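Local coordinates for protein probable endoglucanase (Gluconacetobacter xylinus, PDB 1WZZ) that hydrolyses internal beta-1,4-glucosidic linkages of cellulose and carboxymethyl-cellulose as a secreted family 8 endoglucanase, at residues A24-K29 and S317-L322; Y30-P33 and V37-T40; I111-G116 and L177-D182; A133-V138 and P187-V192. All coordinates share one frame; numbering follows the deposited sequence.

Contact 1 of 4, residues A24-K29 and S317-L322; sequences AIFRAK and SAALTL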
loop_
_atom_site.group_PDB
_atom_site.type_symbol
_atom_site.label_atom_id
_atom_site.label_comp_id
_atom_site.label_asym_id
_atom_site.label_seq_id
_atom_site.Cartn_x
_atom_site.Cartn_y
_atom_site.Cartn_z
ATOM N N ALA A 24 -1.763 6.978 -18.342
ATOM C CA ALA A 24 -1.138 7.935 -19.256
ATOM C C ALA A 24 -0.889 9.268 -18.581
ATOM O O ALA A 24 0.150 9.910 -18.803
ATOM C CB ALA A 24 -1.989 8.123 -20.502
ATOM N N ILE A 25 -1.831 9.699 -17.741
ATOM C CA ILE A 25 -1.661 10.956 -17.028
ATOM C C ILE A 25 -0.573 10.837 -15.963
ATOM O O ILE A 25 0.296 11.691 -15.842
ATOM C CB ILE A 25 -3.010 11.403 -16.378
ATOM C CG1 ILE A 25 -4.045 11.625 -17.486
ATOM C CG2 ILE A 25 -2.805 12.695 -15.544
ATOM C CD1 ILE A 25 -5.485 11.783 -16.943
ATOM N N PHE A 26 -0.604 9.751 -15.195
ATOM C CA PHE A 26 0.388 9.546 -14.155
ATOM C C PHE A 26 1.815 9.522 -14.742
ATOM O O PHE A 26 2.746 10.134 -14.212
ATOM C CB PHE A 26 0.099 8.216 -13.462
ATOM C CG PHE A 26 0.978 7.949 -12.264
ATOM C CD1 PHE A 26 0.531 8.236 -10.973
ATOM C CD2 PHE A 26 2.210 7.364 -12.428
ATOM C CE1 PHE A 26 1.319 7.921 -9.853
ATOM C CE2 PHE A 26 3.001 7.046 -11.326
ATOM C CZ PHE A 26 2.546 7.326 -10.038
ATOM N N ARG A 27 1.959 8.783 -15.829
ATOM C CA ARG A 27 3.240 8.640 -16.529
ATOM C C ARG A 27 3.765 10.009 -17.001
ATOM O O ARG A 27 4.937 10.369 -16.837
ATOM C CB ARG A 27 3.025 7.702 -17.714
ATOM C CG ARG A 27 4.260 7.438 -18.610
ATOM C CD ARG A 27 3.922 6.501 -19.783
ATOM N NE ARG A 27 2.863 7.026 -20.657
ATOM C CZ ARG A 27 2.205 6.320 -21.584
ATOM N NH1 ARG A 27 2.474 5.031 -21.787
ATOM N NH2 ARG A 27 1.260 6.906 -22.320
ATOM N N ALA A 28 2.870 10.791 -17.571
ATOM C CA ALA A 28 3.257 12.093 -18.072
ATOM C C ALA A 28 3.774 12.991 -16.969
ATOM O O ALA A 28 4.756 13.719 -17.151
ATOM C CB ALA A 28 2.062 12.733 -18.755
ATOM N N LYS A 29 3.120 12.923 -15.813
ATOM C CA LYS A 29 3.473 13.765 -14.694
ATOM C C LYS A 29 4.640 13.307 -13.850
ATOM O O LYS A 29 5.460 14.125 -13.424
ATOM C CB LYS A 29 2.276 13.925 -13.740
ATOM C CG LYS A 29 1.104 14.746 -14.278
ATOM C CD LYS A 29 -0.010 14.854 -13.250
ATOM C CE LYS A 29 -1.116 15.786 -13.745
ATOM N NZ LYS A 29 -2.250 15.809 -12.796
ATOM N N SER A 317 -2.289 12.076 -4.053
ATOM C CA SER A 317 -3.671 11.848 -4.457
ATOM C C SER A 317 -3.752 11.087 -5.779
ATOM O O SER A 317 -4.587 10.207 -5.949
ATOM C CB SER A 317 -4.430 13.187 -4.573
ATOM O OG SER A 317 -5.822 12.964 -4.793
ATOM N N ALA A 318 -2.874 11.429 -6.713
ATOM C CA ALA A 318 -2.877 10.748 -8.010
ATOM C C ALA A 318 -2.608 9.260 -7.864
ATOM O O ALA A 318 -3.289 8.443 -8.462
ATOM C CB ALA A 318 -1.830 11.360 -8.905
ATOM N N ALA A 319 -1.579 8.912 -7.098
ATOM C CA ALA A 319 -1.243 7.507 -6.934
ATOM C C ALA A 319 -2.351 6.742 -6.232
ATOM O O ALA A 319 -2.719 5.644 -6.633
ATOM C CB ALA A 319 0.060 7.366 -6.140
ATOM N N LEU A 320 -2.918 7.322 -5.176
ATOM C CA LEU A 320 -3.990 6.620 -4.471
ATOM C C LEU A 320 -5.203 6.450 -5.375
ATOM O O LEU A 320 -5.865 5.426 -5.373
ATOM C CB LEU A 320 -4.366 7.409 -3.212
ATOM C CG LEU A 320 -5.491 6.822 -2.371
ATOM C CD1 LEU A 320 -5.111 5.386 -1.925
ATOM C CD2 LEU A 320 -5.688 7.704 -1.115
ATOM N N THR A 321 -5.493 7.479 -6.169
ATOM C CA THR A 321 -6.629 7.377 -7.063
ATOM C C THR A 321 -6.432 6.283 -8.110
ATOM O O THR A 321 -7.332 5.471 -8.339
ATOM C CB THR A 321 -6.889 8.727 -7.767
ATOM O OG1 THR A 321 -7.166 9.725 -6.765
ATOM C CG2 THR A 321 -8.087 8.633 -8.694
ATOM N N LEU A 322 -5.250 6.238 -8.727
ATOM C CA LEU A 322 -4.996 5.204 -9.733
ATOM C C LEU A 322 -5.009 3.808 -9.093
ATOM O O LEU A 322 -5.469 2.840 -9.693
ATOM C CB LEU A 322 -3.671 5.502 -10.454
ATOM C CG LEU A 322 -3.286 4.660 -11.675
ATOM C CD1 LEU A 322 -4.443 4.235 -12.521
ATOM C CD2 LEU A 322 -2.309 5.503 -12.475
#
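Phe26 and Leu322 reach each other because both side chains leave their helices with CG anti to the backbone N, at chi1 of -174° and -172°, which sends the benzyl group and the isobutyl group into the same gap. The gap lies between the first and last long helices of the (alpha/alpha)6 barrel, 18-30 and 315-331, so the contact closes the ring of helices by joining the two ends of the chain. The segments run roughly antiparallel (153°), with axes 10.8 Å apart. Phenylalanine is long enough to span much of this spacing, with Leu322 reaching in from the other helix. Opposite Phe26 stand small residues: Ala318 and Ala319 leave room for the far end of the ring, whose CE1 lies 3.9 Å from Ala319 CA, while Ala318 CB is a looser neighbour of CD1. Leu322, branched, supplies the bulk one turn further along its helix. Phe57 and Tyr30 add edge-to-face ring contacts to Phe26, making it part of an aromatic cluster. Within 317-322, the buried hydroxyl of Thr321 is satisfied by its own helix, OG1 donating to Ser317 O at 2.7 Å. At the base of the phenylalanine, Leu322 CD2 packs 3.8 Å from Phe26 CB.

Contact 2 of 4, residues Y30-P33 and V37-T40; sequences YLRP and VVDT. With SO4 (sulfate ion), chain B.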
loop_
_atom_site.group_PDB
_atom_site.type_symbol
_atom_site.label_atom_id
_atom_site.label_comp_id
_atom_site.label_asym_id
_atom_site.label_seq_id
_atom_site.Cartn_x
_atom_site.Cartn_y
_atom_site.Cartn_z
ATOM N N TYR A 30 4.726 11.999 -13.621
ATOM C CA TYR A 30 5.712 11.503 -12.665
ATOM C C TYR A 30 6.821 10.550 -13.079
ATOM O O TYR A 30 7.703 10.265 -12.260
ATOM C CB TYR A 30 4.937 10.851 -11.502
ATOM C CG TYR A 30 3.825 11.725 -10.956
ATOM C CD1 TYR A 30 2.492 11.345 -11.064
ATOM C CD2 TYR A 30 4.116 12.947 -10.352
ATOM C CE1 TYR A 30 1.464 12.169 -10.582
ATOM C CE2 TYR A 30 3.100 13.769 -9.871
ATOM C CZ TYR A 30 1.789 13.375 -9.986
ATOM O OH TYR A 30 0.810 14.187 -9.451
ATOM N N LEU A 31 6.789 10.047 -14.305
ATOM C CA LEU A 31 7.818 9.101 -14.728
ATOM C C LEU A 31 8.932 9.768 -15.519
ATOM O O LEU A 31 8.680 10.349 -16.578
ATOM C CB LEU A 31 7.187 7.984 -15.564
ATOM C CG LEU A 31 8.193 6.957 -16.095
ATOM C CD1 LEU A 31 8.983 6.368 -14.924
ATOM C CD2 LEU A 31 7.478 5.864 -16.867
ATOM N N ARG A 32 10.149 9.715 -14.987
ATOM C CA ARG A 32 11.324 10.283 -15.684
ATOM C C ARG A 32 11.834 9.250 -16.682
ATOM O O ARG A 32 11.611 8.048 -16.519
ATOM C CB ARG A 32 12.437 10.606 -14.684
ATOM C CG ARG A 32 12.120 11.746 -13.736
ATOM C CD ARG A 32 11.896 13.034 -14.509
ATOM N NE ARG A 32 11.648 14.155 -13.611
ATOM C CZ ARG A 32 12.591 14.779 -12.909
ATOM N NH1 ARG A 32 13.859 14.397 -13.006
ATOM N NH2 ARG A 32 12.262 15.773 -12.097
ATOM N N PRO A 33 12.539 9.696 -17.738
ATOM C CA PRO A 33 13.064 8.765 -18.740
ATOM C C PRO A 33 14.008 7.725 -18.131
ATOM O O PRO A 33 14.159 6.629 -18.669
ATOM C CB PRO A 33 13.791 9.687 -19.731
ATOM C CG PRO A 33 13.056 10.975 -19.609
ATOM C CD PRO A 33 12.796 11.097 -18.116
ATOM N N VAL A 37 10.369 7.182 -10.634
ATOM C CA VAL A 37 9.078 7.832 -10.391
ATOM C C VAL A 37 9.339 8.954 -9.378
ATOM O O VAL A 37 9.898 8.724 -8.296
ATOM C CB VAL A 37 8.048 6.813 -9.813
ATOM C CG1 VAL A 37 6.732 7.528 -9.371
ATOM C CG2 VAL A 37 7.776 5.763 -10.852
ATOM N N VAL A 38 8.964 10.184 -9.730
ATOM C CA VAL A 38 9.192 11.311 -8.829
ATOM C C VAL A 38 7.962 11.429 -7.940
ATOM O O VAL A 38 6.942 11.969 -8.354
ATOM C CB VAL A 38 9.421 12.610 -9.639
ATOM C CG1 VAL A 38 9.455 13.802 -8.715
ATOM C CG2 VAL A 38 10.733 12.507 -10.382
ATOM N N ASP A 39 8.053 10.908 -6.713
ATOM C CA ASP A 39 6.895 10.916 -5.821
ATOM C C ASP A 39 6.873 11.999 -4.755
ATOM O O ASP A 39 6.177 11.874 -3.749
ATOM C CB ASP A 39 6.684 9.514 -5.197
ATOM C CG ASP A 39 7.907 8.981 -4.459
ATOM O OD1 ASP A 39 7.834 7.849 -3.930
ATOM O OD2 ASP A 39 8.930 9.676 -4.400
ATOM N N THR A 40 7.613 13.074 -5.018
ATOM C CA THR A 40 7.724 14.228 -4.135
ATOM C C THR A 40 7.547 15.496 -4.982
ATOM O O THR A 40 7.695 15.453 -6.201
ATOM C CB THR A 40 9.115 14.269 -3.447
ATOM O OG1 THR A 40 8.949 14.591 -2.063
ATOM C CG2 THR A 40 10.014 15.322 -4.106
HETATM S S SO4 B . 16.522 11.561 -13.165
HETATM O O1 SO4 B . 15.741 10.406 -12.673
HETATM O O2 SO4 B . 16.581 12.605 -12.126
HETATM O O3 SO4 B . 15.867 12.120 -14.358
HETATM O O4 SO4 B . 17.876 11.088 -13.506
#
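The guanidinium of Arg32 has the CG2 methyl of Val38 over one face, 3.6 Å above the plane and offset toward its rim, while sulfate O3 lies at its edge, in plane. That edge contact is a weak hydrogen bond, NH1 donating to O3 over 3.3 Å. The first torsion of the arginine (-68°) sets its CG 3.7 Å from Val38 CG2, and the bend at chi2 (-62°) brings NE and the guanidinium over that methyl. A long residue suits this place: CG packs on the valine while the charge stays at the surface beside an anion, probably from the crystallisation liquor, that Ser34 and Arg36 also bind. The Tyr30 ring meets the backbone, its CD2 standing 3.6 Å from Val38 O. The two segments form a tight chain reversal after helix 18-30 of the (alpha/alpha)6 barrel, with a single beta bridge between Leu31 and Val37. Its main tie is Val38 N to Tyr30 O, 2.8 Å long, nearly straight at 169° and in the carbonyl plane; Val37 CA adds a CA-H...O contact to the same oxygen. Beta-branched valines suit such an extended course. Leu31 CD1 and Val37 CG2 pack 4.3 Å apart, and both also rest on Met70 of helix 64-77.

Contact 3 of 4, residues I111-G116 and L177-D182; sequences IALALG and LLQAFD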
loop_
_atom_site.group_PDB
_atom_site.type_symbol
_atom_site.label_atom_id
_atom_site.label_comp_id
_atom_site.label_asym_id
_atom_site.label_seq_id
_atom_site.Cartn_x
_atom_site.Cartn_y
_atom_site.Cartn_z
ATOM N N ILE A 111 6.121 -3.846 -5.433
ATOM C CA ILE A 111 7.009 -4.204 -6.531
ATOM C C ILE A 111 6.806 -5.672 -6.901
ATOM O O ILE A 111 6.715 -6.006 -8.087
ATOM C CB ILE A 111 8.479 -3.916 -6.141
ATOM C CG1 ILE A 111 8.672 -2.403 -6.070
ATOM C CG2 ILE A 111 9.427 -4.534 -7.169
ATOM C CD1 ILE A 111 10.037 -1.975 -5.470
ATOM N N ALA A 112 6.744 -6.551 -5.895
ATOM C CA ALA A 112 6.512 -7.979 -6.174
ATOM C C ALA A 112 5.148 -8.183 -6.841
ATOM O O ALA A 112 5.014 -9.006 -7.744
ATOM C CB ALA A 112 6.579 -8.805 -4.890
ATOM N N LEU A 113 4.125 -7.478 -6.360
ATOM C CA LEU A 113 2.799 -7.591 -6.963
ATOM C C LEU A 113 2.896 -7.234 -8.442
ATOM O O LEU A 113 2.416 -7.984 -9.309
ATOM C CB LEU A 113 1.819 -6.633 -6.287
ATOM C CG LEU A 113 0.418 -6.610 -6.927
ATOM C CD1 LEU A 113 -0.273 -7.983 -6.851
ATOM C CD2 LEU A 113 -0.379 -5.579 -6.185
ATOM N N ALA A 114 3.517 -6.086 -8.723
ATOM C CA ALA A 114 3.659 -5.595 -10.100
ATOM C C ALA A 114 4.391 -6.613 -10.974
ATOM O O ALA A 114 4.008 -6.849 -12.118
ATOM C CB ALA A 114 4.412 -4.253 -10.117
ATOM N N LEU A 115 5.455 -7.196 -10.440
ATOM C CA LEU A 115 6.212 -8.193 -11.221
ATOM C C LEU A 115 5.400 -9.449 -11.522
ATOM O O LEU A 115 5.470 -9.988 -12.636
ATOM C CB LEU A 115 7.506 -8.537 -10.478
ATOM C CG LEU A 115 8.606 -7.449 -10.570
ATOM C CD1 LEU A 115 9.650 -7.633 -9.444
ATOM C CD2 LEU A 115 9.310 -7.511 -11.958
ATOM N N GLY A 116 4.632 -9.932 -10.551
ATOM C CA GLY A 116 3.799 -11.091 -10.817
ATOM C C GLY A 116 2.758 -10.723 -11.869
ATOM O O GLY A 116 2.496 -11.506 -12.765
ATOM N N LEU A 177 -0.379 -10.361 -1.126
ATOM C CA LEU A 177 -0.243 -11.551 -0.259
ATOM C C LEU A 177 -0.907 -12.754 -0.940
ATOM O O LEU A 177 -0.414 -13.891 -0.856
ATOM C CB LEU A 177 -0.881 -11.306 1.113
ATOM C CG LEU A 177 -0.305 -10.137 1.910
ATOM C CD1 LEU A 177 -1.032 -10.049 3.267
ATOM C CD2 LEU A 177 1.180 -10.318 2.095
ATOM N N LEU A 178 -2.026 -12.517 -1.631
ATOM C CA LEU A 178 -2.700 -13.603 -2.320
ATOM C C LEU A 178 -1.808 -14.099 -3.464
ATOM O O LEU A 178 -1.654 -15.308 -3.655
ATOM C CB LEU A 178 -4.055 -13.140 -2.873
ATOM C CG LEU A 178 -5.212 -12.926 -1.880
ATOM C CD1 LEU A 178 -6.415 -12.319 -2.643
ATOM C CD2 LEU A 178 -5.617 -14.242 -1.217
ATOM N N GLN A 179 -1.222 -13.174 -4.214
ATOM C CA GLN A 179 -0.342 -13.564 -5.303
ATOM C C GLN A 179 0.873 -14.333 -4.784
ATOM O O GLN A 179 1.353 -15.266 -5.447
ATOM C CB GLN A 179 0.138 -12.345 -6.073
ATOM C CG GLN A 179 0.971 -12.755 -7.271
ATOM C CD GLN A 179 1.193 -11.641 -8.221
ATOM O OE1 GLN A 179 0.589 -11.596 -9.304
ATOM N NE2 GLN A 179 2.069 -10.719 -7.844
ATOM N N ALA A 180 1.390 -13.942 -3.618
ATOM C CA ALA A 180 2.559 -14.623 -3.044
ATOM C C ALA A 180 2.215 -16.097 -2.822
ATOM O O ALA A 180 3.006 -16.996 -3.128
ATOM C CB ALA A 180 2.932 -13.985 -1.701
ATOM N N PHE A 181 1.042 -16.348 -2.257
ATOM C CA PHE A 181 0.658 -17.739 -1.999
ATOM C C PHE A 181 0.459 -18.469 -3.318
ATOM O O PHE A 181 0.873 -19.622 -3.470
ATOM C CB PHE A 181 -0.627 -17.808 -1.169
ATOM C CG PHE A 181 -1.064 -19.210 -0.896
ATOM C CD1 PHE A 181 -0.308 -20.020 -0.042
ATOM C CD2 PHE A 181 -2.164 -19.749 -1.550
ATOM C CE1 PHE A 181 -0.642 -21.365 0.156
ATOM C CE2 PHE A 181 -2.515 -21.094 -1.362
ATOM C CZ PHE A 181 -1.748 -21.903 -0.507
ATOM N N ASP A 182 -0.164 -17.807 -4.283
ATOM C CA ASP A 182 -0.387 -18.441 -5.575
ATOM C C ASP A 182 0.919 -18.794 -6.297
ATOM O O ASP A 182 0.998 -19.818 -6.988
ATOM C CB ASP A 182 -1.227 -17.535 -6.486
ATOM C CG ASP A 182 -2.693 -17.493 -6.089
ATOM O OD1 ASP A 182 -3.431 -16.670 -6.668
ATOM O OD2 ASP A 182 -3.119 -18.275 -5.211
#
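Gln179 NE2 donates to Leu113 O over 3.1 Å, a bond that is fairly straight at the hydrogen (164°) but meets the carbonyl from the side, with a C=O...N angle of 104°. The acceptor lies close to the plane of the glutamine amide. NE2 is shared with Tyr135 OH, its stronger polar partner, and Arg117 gives OE1 a weak hydrogen bond, which probably limits the rotation of this buried amide. The same nitrogen also touches carbon: Leu113 CD1 is 3.7 Å away, and Gly116 CA comes to 3.5 Å. Glycine suits that position because a CB there would run into NE2, so its bare backbone lets the amide lie against helix 105-122. Gln179 arrives with CG anti to the backbone N and its chain extended beyond, a reach that spans helix axes 9.7 Å apart, inclined at 56°. Replacing the glutamine by a leucine would probably leave Leu113 O and Tyr135 OH each without this partner in a buried setting. Further out, Leu113 leans on Leu56 of helix 48-61, and Ala180 on Tyr135 and Trp189. A polar side chain bridging helices 105-122 and 174-184, lying against Leu113 and Gly116 and bonded to Tyr135, belongs here to the helix-to-helix packing of the (alpha/alpha)6 barrel of glycoside hydrolase family 8.

Contact 4 of 4, residues A133-V138 and P187-V192; sequences AIYGDV and PRWRQV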
loop_
_atom_site.group_PDB
_atom_site.type_symbol
_atom_site.label_atom_id
_atom_site.label_comp_id
_atom_site.label_asym_id
_atom_site.label_seq_id
_atom_site.Cartn_x
_atom_site.Cartn_y
_atom_site.Cartn_z
ATOM N N ALA A 133 11.223 -14.278 -5.779
ATOM C CA ALA A 133 12.444 -14.029 -4.989
ATOM C C ALA A 133 12.189 -12.952 -3.925
ATOM O O ALA A 133 12.622 -13.074 -2.769
ATOM C CB ALA A 133 13.583 -13.629 -5.936
ATOM N N ILE A 134 11.446 -11.916 -4.302
ATOM C CA ILE A 134 11.093 -10.883 -3.312
ATOM C C ILE A 134 10.160 -11.493 -2.257
ATOM O O ILE A 134 10.368 -11.318 -1.055
ATOM C CB ILE A 134 10.361 -9.664 -4.013
ATOM C CG1 ILE A 134 11.324 -8.952 -4.979
ATOM C CG2 ILE A 134 9.849 -8.672 -2.959
ATOM C CD1 ILE A 134 10.615 -8.076 -6.026
ATOM N N TYR A 135 9.103 -12.177 -2.684
ATOM C CA TYR A 135 8.189 -12.779 -1.715
ATOM C C TYR A 135 8.895 -13.693 -0.709
ATOM O O TYR A 135 8.560 -13.708 0.490
ATOM C CB TYR A 135 7.084 -13.574 -2.440
ATOM C CG TYR A 135 6.038 -12.710 -3.144
ATOM C CD1 TYR A 135 5.430 -11.643 -2.480
ATOM C CD2 TYR A 135 5.630 -12.989 -4.443
ATOM C CE1 TYR A 135 4.422 -10.872 -3.105
ATOM C CE2 TYR A 135 4.624 -12.227 -5.076
ATOM C CZ TYR A 135 4.031 -11.174 -4.385
ATOM O OH TYR A 135 3.027 -10.423 -4.995
ATOM N N GLY A 136 9.871 -14.465 -1.185
ATOM C CA GLY A 136 10.581 -15.360 -0.272
ATOM C C GLY A 136 11.233 -14.617 0.871
ATOM O O GLY A 136 11.197 -15.070 2.021
ATOM N N ASP A 137 11.829 -13.467 0.572
ATOM C CA ASP A 137 12.474 -12.668 1.584
ATOM C C ASP A 137 11.460 -11.888 2.426
ATOM O O ASP A 137 11.681 -11.694 3.599
ATOM C CB ASP A 137 13.544 -11.739 0.966
ATOM C CG ASP A 137 14.851 -12.490 0.677
ATOM O OD1 ASP A 137 15.136 -13.478 1.399
ATOM O OD2 ASP A 137 15.583 -12.099 -0.242
ATOM N N VAL A 138 10.346 -11.428 1.847
ATOM C CA VAL A 138 9.374 -10.746 2.702
ATOM C C VAL A 138 8.891 -11.751 3.750
ATOM O O VAL A 138 8.775 -11.437 4.949
ATOM C CB VAL A 138 8.133 -10.240 1.887
ATOM C CG1 VAL A 138 7.071 -9.647 2.848
ATOM C CG2 VAL A 138 8.583 -9.150 0.895
ATOM N N PRO A 187 2.803 -22.383 2.738
ATOM C CA PRO A 187 1.721 -22.382 3.726
ATOM C C PRO A 187 1.787 -21.283 4.780
ATOM O O PRO A 187 0.777 -20.932 5.388
ATOM C CB PRO A 187 1.817 -23.790 4.345
ATOM C CG PRO A 187 3.267 -24.112 4.206
ATOM C CD PRO A 187 3.593 -23.627 2.816
ATOM N N ARG A 188 2.977 -20.742 4.998
ATOM C CA ARG A 188 3.155 -19.685 5.976
ATOM C C ARG A 188 2.362 -18.441 5.594
ATOM O O ARG A 188 1.976 -17.658 6.466
ATOM C CB ARG A 188 4.650 -19.353 6.121
ATOM C CG ARG A 188 5.469 -20.442 6.842
ATOM C CD ARG A 188 6.939 -20.016 7.012
ATOM N NE ARG A 188 7.612 -19.946 5.715
ATOM C CZ ARG A 188 8.756 -19.297 5.478
ATOM N NH1 ARG A 188 9.264 -19.305 4.250
ATOM N NH2 ARG A 188 9.372 -18.618 6.444
ATOM N N TRP A 189 2.086 -18.261 4.308
ATOM C CA TRP A 189 1.339 -17.073 3.882
ATOM C C TRP A 189 -0.078 -17.121 4.389
ATOM O O TRP A 189 -0.720 -16.072 4.560
ATOM C CB TRP A 189 1.315 -16.936 2.365
ATOM C CG TRP A 189 2.575 -16.375 1.768
ATOM C CD1 TRP A 189 3.438 -17.016 0.919
ATOM C CD2 TRP A 189 3.133 -15.071 1.988
ATOM N NE1 TRP A 189 4.489 -16.194 0.602
ATOM C CE2 TRP A 189 4.331 -14.995 1.245
ATOM C CE3 TRP A 189 2.735 -13.951 2.748
ATOM C CZ2 TRP A 189 5.137 -13.851 1.233
ATOM C CZ3 TRP A 189 3.536 -12.815 2.735
ATOM C CH2 TRP A 189 4.729 -12.772 1.980
ATOM N N ARG A 190 -0.572 -18.330 4.637
ATOM C CA ARG A 190 -1.944 -18.462 5.129
ATOM C C ARG A 190 -2.165 -17.787 6.465
ATOM O O ARG A 190 -3.094 -16.978 6.597
ATOM C CB ARG A 190 -2.354 -19.933 5.234
ATOM C CG ARG A 190 -3.797 -20.120 5.703
ATOM C CD ARG A 190 -4.198 -21.589 5.762
ATOM N NE ARG A 190 -3.857 -22.291 4.524
ATOM C CZ ARG A 190 -2.729 -22.974 4.331
ATOM N NH1 ARG A 190 -1.818 -23.059 5.302
ATOM N NH2 ARG A 190 -2.505 -23.568 3.162
ATOM N N GLN A 191 -1.344 -18.096 7.465
ATOM C CA GLN A 191 -1.555 -17.475 8.734
ATOM C C GLN A 191 -1.291 -15.990 8.635
ATOM O O GLN A 191 -1.887 -15.231 9.372
ATOM C CB GLN A 191 -0.694 -18.064 9.859
ATOM C CG GLN A 191 -1.090 -17.407 11.170
ATOM C CD GLN A 191 -0.598 -18.121 12.400
ATOM O OE1 GLN A 191 0.165 -19.097 12.316
ATOM N NE2 GLN A 191 -1.023 -17.634 13.566
ATOM N N VAL A 192 -0.367 -15.574 7.764
ATOM C CA VAL A 192 -0.108 -14.140 7.643
ATOM C C VAL A 192 -1.367 -13.421 7.195
ATOM O O VAL A 192 -1.737 -12.384 7.767
ATOM C CB VAL A 192 1.015 -13.830 6.650
ATOM C CG1 VAL A 192 1.118 -12.289 6.456
ATOM C CG2 VAL A 192 2.342 -14.379 7.219
HETATM O O HOH W 1 10.666 -18.160 1.884
#
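Trp189 points the far rim of its six-membered ring at helix 125-142, where CZ2 lies 3.5 Å from Tyr135 O and CH2 lies 4.0 Å from Val138 CG1. Both partners sit at the edge of the indole, near its plane, so the ring enters end-on like a blade. Its first torsion, -79°, sets CG anti to the carbonyl carbon, and chi2 of 116° turns the plane so that this rim leads. The CA atoms of Tyr135 and Trp189 are 9.8 Å apart, a separation that the long indole can span. Tyr135 CB is 4.2 Å from Trp189 CZ2, while the phenol leads on to a hydrogen bond with Ser176. Val138 holds CG1 anti to the backbone N at 175°; the two side chains cross at about a right angle, with CG1 at the edge of the indole, and the short branched residue leaves space for the ring. Around the indole, Leu177 and Thr184 of helix 174-184 also touch it. Nearer the surface, a water donates to Gly136 O at 3.1 Å and accepts a weak bond from Arg188 NH1, whose charge is paired with Asp186. An aromatic wedge between helices 125-142 and 188-202, backed by helix 174-184, is part of the interhelical core of this (alpha/alpha)6 barrel.

How the contacts relate
The contacts form two pairs. Contacts 1 and 2, with centres about 10 Å apart, share an apolar patch in which Tyr30 CE1 packs 3.8 Å from Ala318 CB. Contacts 3 and 4, also about 10 Å between centres, interlock through Ala180 CB, 3.4 Å from Trp189 CE2, and through Gln179 NE2, 3.0 Å from Tyr135 OH, a probable hydrogen bond; their segments alternate along the chain. Contacts 1 and 4 lie on opposite sides of the chain's centre. Both pairs lie near the active site without the quoted side chains touching it: that of Ala319 is about 8 Å from that of Glu49, the proton donor by similarity, and Val138's about 9 Å from that of Asp106, the predicted nucleophile.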